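Local coordinates for alanine racemase 1 (Caldanaerobacter subterraneus subsp. tengcongensis MB4, PDB 4Y2W), which is an alanine racemase family enzyme that pairs a closed barrel domain with a second, largely beta domain and assembles as a two-chain protein, at residues V38-G41 and D42-H46; A66-E69 and E70-L74. The protein carries 1 engineered substitution. All coordinates share one frame; numbering follows the deposited sequence.

Contact 1 of 2, residues V38-G41 and D42-H46. With ALA (alanine), chain F.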
ATOM      1  N   VAL A  38      17.301  -9.001   5.716  1.00 39.64           N
ATOM      2  CA  VAL A  38      15.855  -9.119   5.573  1.00 39.06           C
ATOM      3  C   VAL A  38      15.410  -7.957   4.693  1.00 38.22           C
ATOM      4  O   VAL A  38      15.605  -6.797   5.050  1.00 38.02           O
ATOM      5  CB  VAL A  38      15.131  -9.066   6.934  1.00 39.28           C
ATOM      6  CG1 VAL A  38      13.620  -9.115   6.749  1.00 38.70           C
ATOM      7  CG2 VAL A  38      15.600 -10.209   7.827  1.00 40.16           C
ATOM      8  N   ILE A  39      14.848  -8.276   3.533  1.00 37.57           N
ATOM      9  CA  ILE A  39      14.369  -7.258   2.601  1.00 38.04           C
ATOM     10  C   ILE A  39      12.948  -7.593   2.151  1.00 38.69           C
ATOM     11  O   ILE A  39      12.563  -7.336   1.006  1.00 38.49           O
ATOM     12  CB  ILE A  39      15.319  -7.089   1.389  1.00 37.75           C
ATOM     13  CG1 ILE A  39      15.516  -8.415   0.644  1.00 38.27           C
ATOM     14  CG2 ILE A  39      16.664  -6.552   1.851  1.00 37.31           C
ATOM     15  CD1 ILE A  39      16.277  -8.282  -0.659  1.00 38.16           C
ATOM     16  N   LYS A  40      12.168  -8.153   3.074  1.00 38.79           N
ATOM     17  CA  LYS A  40      10.770  -8.482   2.814  1.00 39.24           C
ATOM     18  C   LYS A  40       9.922  -7.226   2.666  1.00 38.97           C
ATOM     19  O   LYS A  40      10.379  -6.119   2.952  1.00 39.49           O
ATOM     20  CB  LYS A  40      10.206  -9.387   3.916  1.00 40.05           C
ATOM     21  CG  LYS A  40      10.170  -8.791   5.320  1.00 40.36           C
ATOM     22  CD  LYS A  40      10.270  -9.904   6.356  1.00 41.41           C
ATOM     23  CE  LYS A  40      10.063  -9.407   7.774  1.00 42.20           C
ATOM     24  NZ  LYS A  40       8.614  -9.320   8.086  1.00 42.93           N
ATOM     25  N   GLY A  41       8.688  -7.408   2.213  1.00 38.92           N
ATOM     26  CA  GLY A  41       7.812  -6.289   1.894  1.00 39.53           C
ATOM     27  C   GLY A  41       8.459  -5.337   0.905  1.00 39.91           C
ATOM     28  O   GLY A  41       8.403  -4.121   1.082  1.00 40.69           O
ATOM     29  N   ASP A  42       9.087  -5.895  -0.129  1.00 40.18           N
ATOM     30  CA  ASP A  42       9.756  -5.107  -1.166  1.00 40.44           C
ATOM     31  C   ASP A  42      10.852  -4.215  -0.559  1.00 40.72           C
ATOM     32  O   ASP A  42      10.920  -3.007  -0.814  1.00 39.85           O
ATOM     33  CB  ASP A  42       8.723  -4.284  -1.955  1.00 39.99           C
ATOM     34  CG  ASP A  42       9.246  -3.821  -3.298  1.00 39.24           C
ATOM     35  OD1 ASP A  42      10.019  -4.566  -3.925  1.00 40.00           O
ATOM     36  OD2 ASP A  42       8.880  -2.712  -3.735  1.00 38.99           O
ATOM     37  N   ALA A  43      11.706  -4.842   0.248  1.00 41.10           N
ATOM     38  CA  ALA A  43      12.787  -4.155   0.952  1.00 40.82           C
ATOM     39  C   ALA A  43      12.244  -3.039   1.837  1.00 40.61           C
ATOM     40  O   ALA A  43      12.787  -1.931   1.862  1.00 40.77           O
ATOM     41  CB  ALA A  43      13.814  -3.614  -0.039  1.00 40.81           C
ATOM     42  N   TYR A  44      11.172  -3.344   2.564  1.00 40.65           N
ATOM     43  CA  TYR A  44      10.463  -2.354   3.375  1.00 40.90           C
ATOM     44  C   TYR A  44      10.158  -1.104   2.545  1.00 40.57           C
ATOM     45  O   TYR A  44      10.535   0.008   2.910  1.00 41.26           O
ATOM     46  CB  TYR A  44      11.270  -1.994   4.633  1.00 41.42           C
ATOM     47  CG  TYR A  44      11.518  -3.161   5.567  1.00 41.94           C
ATOM     48  CD1 TYR A  44      12.569  -4.041   5.343  1.00 42.12           C
ATOM     49  CD2 TYR A  44      10.701  -3.385   6.671  1.00 42.86           C
ATOM     50  CE1 TYR A  44      12.802  -5.111   6.189  1.00 42.21           C
ATOM     51  CE2 TYR A  44      10.927  -4.453   7.527  1.00 42.95           C
ATOM     52  CZ  TYR A  44      11.981  -5.314   7.279  1.00 43.02           C
ATOM     53  OH  TYR A  44      12.218  -6.377   8.119  1.00 43.54           O
ATOM     54  N   GLY A  45       9.504  -1.306   1.405  1.00 40.74           N
ATOM     55  CA  GLY A  45       9.073  -0.207   0.544  1.00 41.06           C
ATOM     56  C   GLY A  45      10.151   0.520  -0.249  1.00 40.69           C
ATOM     57  O   GLY A  45       9.858   1.527  -0.894  1.00 41.27           O
ATOM     58  N   HIS A  46      11.386   0.018  -0.219  1.00 40.09           N
ATOM     59  CA  HIS A  46      12.501   0.649  -0.939  1.00 39.61           C
ATOM     60  C   HIS A  46      12.704   0.074  -2.348  1.00 39.25           C
ATOM     61  O   HIS A  46      13.420   0.664  -3.158  1.00 38.83           O
ATOM     62  CB  HIS A  46      13.808   0.503  -0.145  1.00 39.25           C
ATOM     63  CG  HIS A  46      13.848   1.296   1.125  1.00 38.83           C
ATOM     64  ND1 HIS A  46      13.029   1.026   2.199  1.00 38.43           N
ATOM     65  CD2 HIS A  46      14.627   2.340   1.500  1.00 38.42           C
ATOM     66  CE1 HIS A  46      13.292   1.876   3.177  1.00 38.10           C
ATOM     67  NE2 HIS A  46      14.260   2.680   2.780  1.00 37.68           N
TER
HETATM   68  N   ALA F 402       9.899  -6.582  11.301  1.00 54.09           N
HETATM   69  CA  ALA F 402       9.492  -8.014  11.466  1.00 54.16           C
HETATM   70  C   ALA F 402       8.010  -8.162  11.842  1.00 54.19           C
HETATM   71  O   ALA F 402       7.400  -9.202  11.587  1.00 53.80           O
HETATM   72  CB  ALA F 402      10.372  -8.697  12.504  1.00 54.62           C
HETATM   73  OXT ALA F 402       7.381  -7.265  12.410  1.00 53.31           O
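Lys40 and Tyr44 line the pocket that holds a bound alanine. They sit just past the end of barrel strand 34-38. The side chain of Lys40 passes Tyr44 at a slant, and its CE lies 3.7 Å from Tyr44 OH. A bend at the last torsion (chi4 83°) brings Lys40 NZ to 3.7 Å from O of the alanine, a contact rather than a hydrogen bond, and NZ forms a salt bridge with Asp317 of the second subunit. From the strand end, Val38 CG1 comes to 3.4 Å from Tyr44 OH. Val38 O lies in the plane of the tyrosine ring, at its edge. Lys40 O lies over one ring face, toward the rim. Residues 41 to 45 all have positive phi and psi, so this short helix is left-handed. Its backbone bonds still run from residue i+4 to residue i. Tyr44 N donates to Lys40 O (2.9 Å) and Gly45 N to Gly41 O (3.0 Å). Ala43 N donates to Ile39 O (2.7 Å). Beside that bond, Ile39 CB packs on Ala43 CB at 4.0 Å. Next in the chain, His46 ND1 donates to Tyr44 O (2.8 Å).

Contact 2 of 2, residues A66-E69 and E70-L74; sequences ATTE and EALEL
Thr67 and Glu70 cap the start of helix 68-76 with reciprocal side-chain bonds. Glu70 N donates to Thr67 OG1 at 3.3 Å. In return, Thr67 N donates to Glu70 OE1, also at 3.3 Å. The threonine hydroxyl lies between its own backbone N and carbonyl carbon (chi1 64°), which turns it toward the first turn of the helix. The glutamate chain is extended beyond CG (chi2 -178°) and reaches back past the hydroxyl, with Glu70 CG beside Thr67 OG1.

A second backbone donor grips the same carboxylate oxygen. Ala66 N meets Glu70 OE1 at 2.7 Å, nearly along the C-O axis, while Thr67 N comes from above the carboxylate plane. Two bonds from different directions probably restrict the rotation of the group. The other oxygen, OE2 of Glu70, and OE2 of Glu73 form salt bridges with Arg369 and Arg368 of the second subunit, respectively. Thr68 OG1 is hydrogen-bonded to Thr89 OG1.

This is a capping box, with Thr67 as the N-cap, in the beta-alpha-beta unit of strand 62-65, helix 68-76 and strand 83-85.

Regular backbone bonds carry the helix onward. Ala71 N donates to Thr67 O at 3.1 Å, Leu72 N to Thr68 O at 2.8 Å, and Glu73 N to Glu69 O at 2.8 Å.

Apolar contact is slight. Thr68 and Leu72 lie side by side and point the same way, with Thr68 CG2 3.8 Å from Leu72 CD1. Ala71 faces the barrel, where it packs on Val65, Ile83 and Ile85.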
ATOM      1  N   ALA A  66       9.628 -12.757   2.898  1.00 41.32           N
ATOM      2  CA  ALA A  66       8.399 -13.257   3.498  1.00 40.23           C
ATOM      3  C   ALA A  66       7.715 -14.330   2.657  1.00 40.46           C
ATOM      4  O   ALA A  66       7.230 -15.320   3.203  1.00 41.12           O
ATOM      5  CB  ALA A  66       7.441 -12.104   3.746  1.00 39.80           C
ATOM      6  N   THR A  67       7.677 -14.132   1.338  1.00 40.60           N
ATOM      7  CA  THR A  67       6.884 -14.986   0.445  1.00 40.29           C
ATOM      8  C   THR A  67       7.674 -15.608  -0.709  1.00 41.18           C
ATOM      9  O   THR A  67       8.820 -15.240  -0.989  1.00 40.84           O
ATOM     10  CB  THR A  67       5.699 -14.203  -0.153  1.00 40.35           C
ATOM     11  OG1 THR A  67       6.191 -13.136  -0.973  1.00 40.96           O
ATOM     12  CG2 THR A  67       4.818 -13.632   0.947  1.00 40.33           C
ATOM     13  N   THR A  68       7.028 -16.566  -1.369  1.00 42.33           N
ATOM     14  CA  THR A  68       7.576 -17.240  -2.541  1.00 42.52           C
ATOM     15  C   THR A  68       7.827 -16.262  -3.691  1.00 42.94           C
ATOM     16  O   THR A  68       8.878 -16.301  -4.342  1.00 42.18           O
ATOM     17  CB  THR A  68       6.604 -18.328  -3.036  1.00 42.61           C
ATOM     18  OG1 THR A  68       6.158 -19.114  -1.925  1.00 43.02           O
ATOM     19  CG2 THR A  68       7.272 -19.235  -4.062  1.00 43.30           C
ATOM     20  N   GLU A  69       6.856 -15.384  -3.924  1.00 42.32           N
ATOM     21  CA  GLU A  69       6.909 -14.447  -5.044  1.00 42.07           C
ATOM     22  C   GLU A  69       7.984 -13.389  -4.805  1.00 41.47           C
ATOM     23  O   GLU A  69       8.619 -12.910  -5.749  1.00 40.28           O
ATOM     24  CB  GLU A  69       5.543 -13.790  -5.269  1.00 41.97           C
ATOM     25  CG  GLU A  69       4.427 -14.752  -5.678  1.00 41.61           C
ATOM     26  CD  GLU A  69       3.772 -15.479  -4.507  1.00 42.53           C
ATOM     27  OE1 GLU A  69       4.207 -15.288  -3.350  1.00 42.62           O
ATOM     28  OE2 GLU A  69       2.818 -16.254  -4.746  1.00 43.45           O
ATOM     29  N   GLU A  70       8.186 -13.030  -3.539  1.00 42.07           N
ATOM     30  CA  GLU A  70       9.293 -12.153  -3.159  1.00 43.14           C
ATOM     31  C   GLU A  70      10.622 -12.824  -3.473  1.00 43.50           C
ATOM     32  O   GLU A  70      11.520 -12.200  -4.031  1.00 44.27           O
ATOM     33  CB  GLU A  70       9.227 -11.788  -1.674  1.00 42.66           C
ATOM     34  CG  GLU A  70       8.216 -10.698  -1.346  1.00 42.90           C
ATOM     35  CD  GLU A  70       8.205 -10.332   0.128  1.00 42.80           C
ATOM     36  OE1 GLU A  70       8.777 -11.093   0.935  1.00 43.22           O
ATOM     37  OE2 GLU A  70       7.631  -9.278   0.484  1.00 41.10           O
ATOM     38  N   ALA A  71      10.736 -14.102  -3.118  1.00 44.42           N
ATOM     39  CA  ALA A  71      11.944 -14.879  -3.406  1.00 44.31           C
ATOM     40  C   ALA A  71      12.175 -15.035  -4.907  1.00 43.24           C
ATOM     41  O   ALA A  71      13.296 -14.877  -5.387  1.00 41.93           O
ATOM     42  CB  ALA A  71      11.870 -16.246  -2.739  1.00 44.63           C
ATOM     43  N   LEU A  72      11.108 -15.338  -5.639  1.00 43.55           N
ATOM     44  CA  LEU A  72      11.196 -15.511  -7.087  1.00 43.83           C
ATOM     45  C   LEU A  72      11.482 -14.209  -7.829  1.00 43.96           C
ATOM     46  O   LEU A  72      12.218 -14.214  -8.812  1.00 43.74           O
ATOM     47  CB  LEU A  72       9.919 -16.153  -7.629  1.00 44.42           C
ATOM     48  CG  LEU A  72       9.733 -17.623  -7.238  1.00 45.24           C
ATOM     49  CD1 LEU A  72       8.302 -18.070  -7.509  1.00 45.80           C
ATOM     50  CD2 LEU A  72      10.732 -18.516  -7.962  1.00 43.99           C
ATOM     51  N   GLU A  73      10.900 -13.103  -7.367  1.00 45.57           N
ATOM     52  CA  GLU A  73      11.147 -11.793  -7.978  1.00 46.77           C
ATOM     53  C   GLU A  73      12.642 -11.489  -8.021  1.00 48.31           C
ATOM     54  O   GLU A  73      13.150 -10.975  -9.019  1.00 50.41           O
ATOM     55  CB  GLU A  73      10.420 -10.684  -7.209  1.00 46.60           C
ATOM     56  CG  GLU A  73      10.642  -9.276  -7.757  1.00 45.09           C
ATOM     57  CD  GLU A  73      10.085  -8.188  -6.855  1.00 44.48           C
ATOM     58  OE1 GLU A  73       9.838  -8.452  -5.659  1.00 44.34           O
ATOM     59  OE2 GLU A  73       9.903  -7.054  -7.340  1.00 43.64           O
ATOM     60  N   LEU A  74      13.337 -11.810  -6.934  1.00 49.19           N
ATOM     61  CA  LEU A  74      14.776 -11.581  -6.845  1.00 50.68           C
ATOM     62  C   LEU A  74      15.567 -12.445  -7.834  1.00 51.57           C
ATOM     63  O   LEU A  74      16.505 -11.959  -8.468  1.00 53.27           O
ATOM     64  CB  LEU A  74      15.265 -11.823  -5.415  1.00 51.13           C
ATOM     65  CG  LEU A  74      14.734 -10.841  -4.368  1.00 50.97           C
ATOM     66  CD1 LEU A  74      15.044 -11.330  -2.960  1.00 51.14           C
ATOM     67  CD2 LEU A  74      15.305  -9.448  -4.599  1.00 51.27           C
TER

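How the contacts relate
Both contacts lie in the barrel domain, with centres about 11 Å apart. Contact 1 comes first in the chain, starting at the last residue of strand 34-38. Helix 48-58 and strand 62-65 follow, and contact 2 then opens. The two strands are parallel neighbours in the barrel, so both contacts lie at the C-terminal ends of their strands. They touch each other directly. Gly41 N and Glu70 OE2 are 2.8 Å apart, a probable hydrogen bond, and Lys40 CB packs 3.6 Å from Ala66 N. The capped helix start thus backs the segment that carries pocket residue Lys40. Both contacts also meet the second subunit, which places this edge of the pocket at the dimer interface.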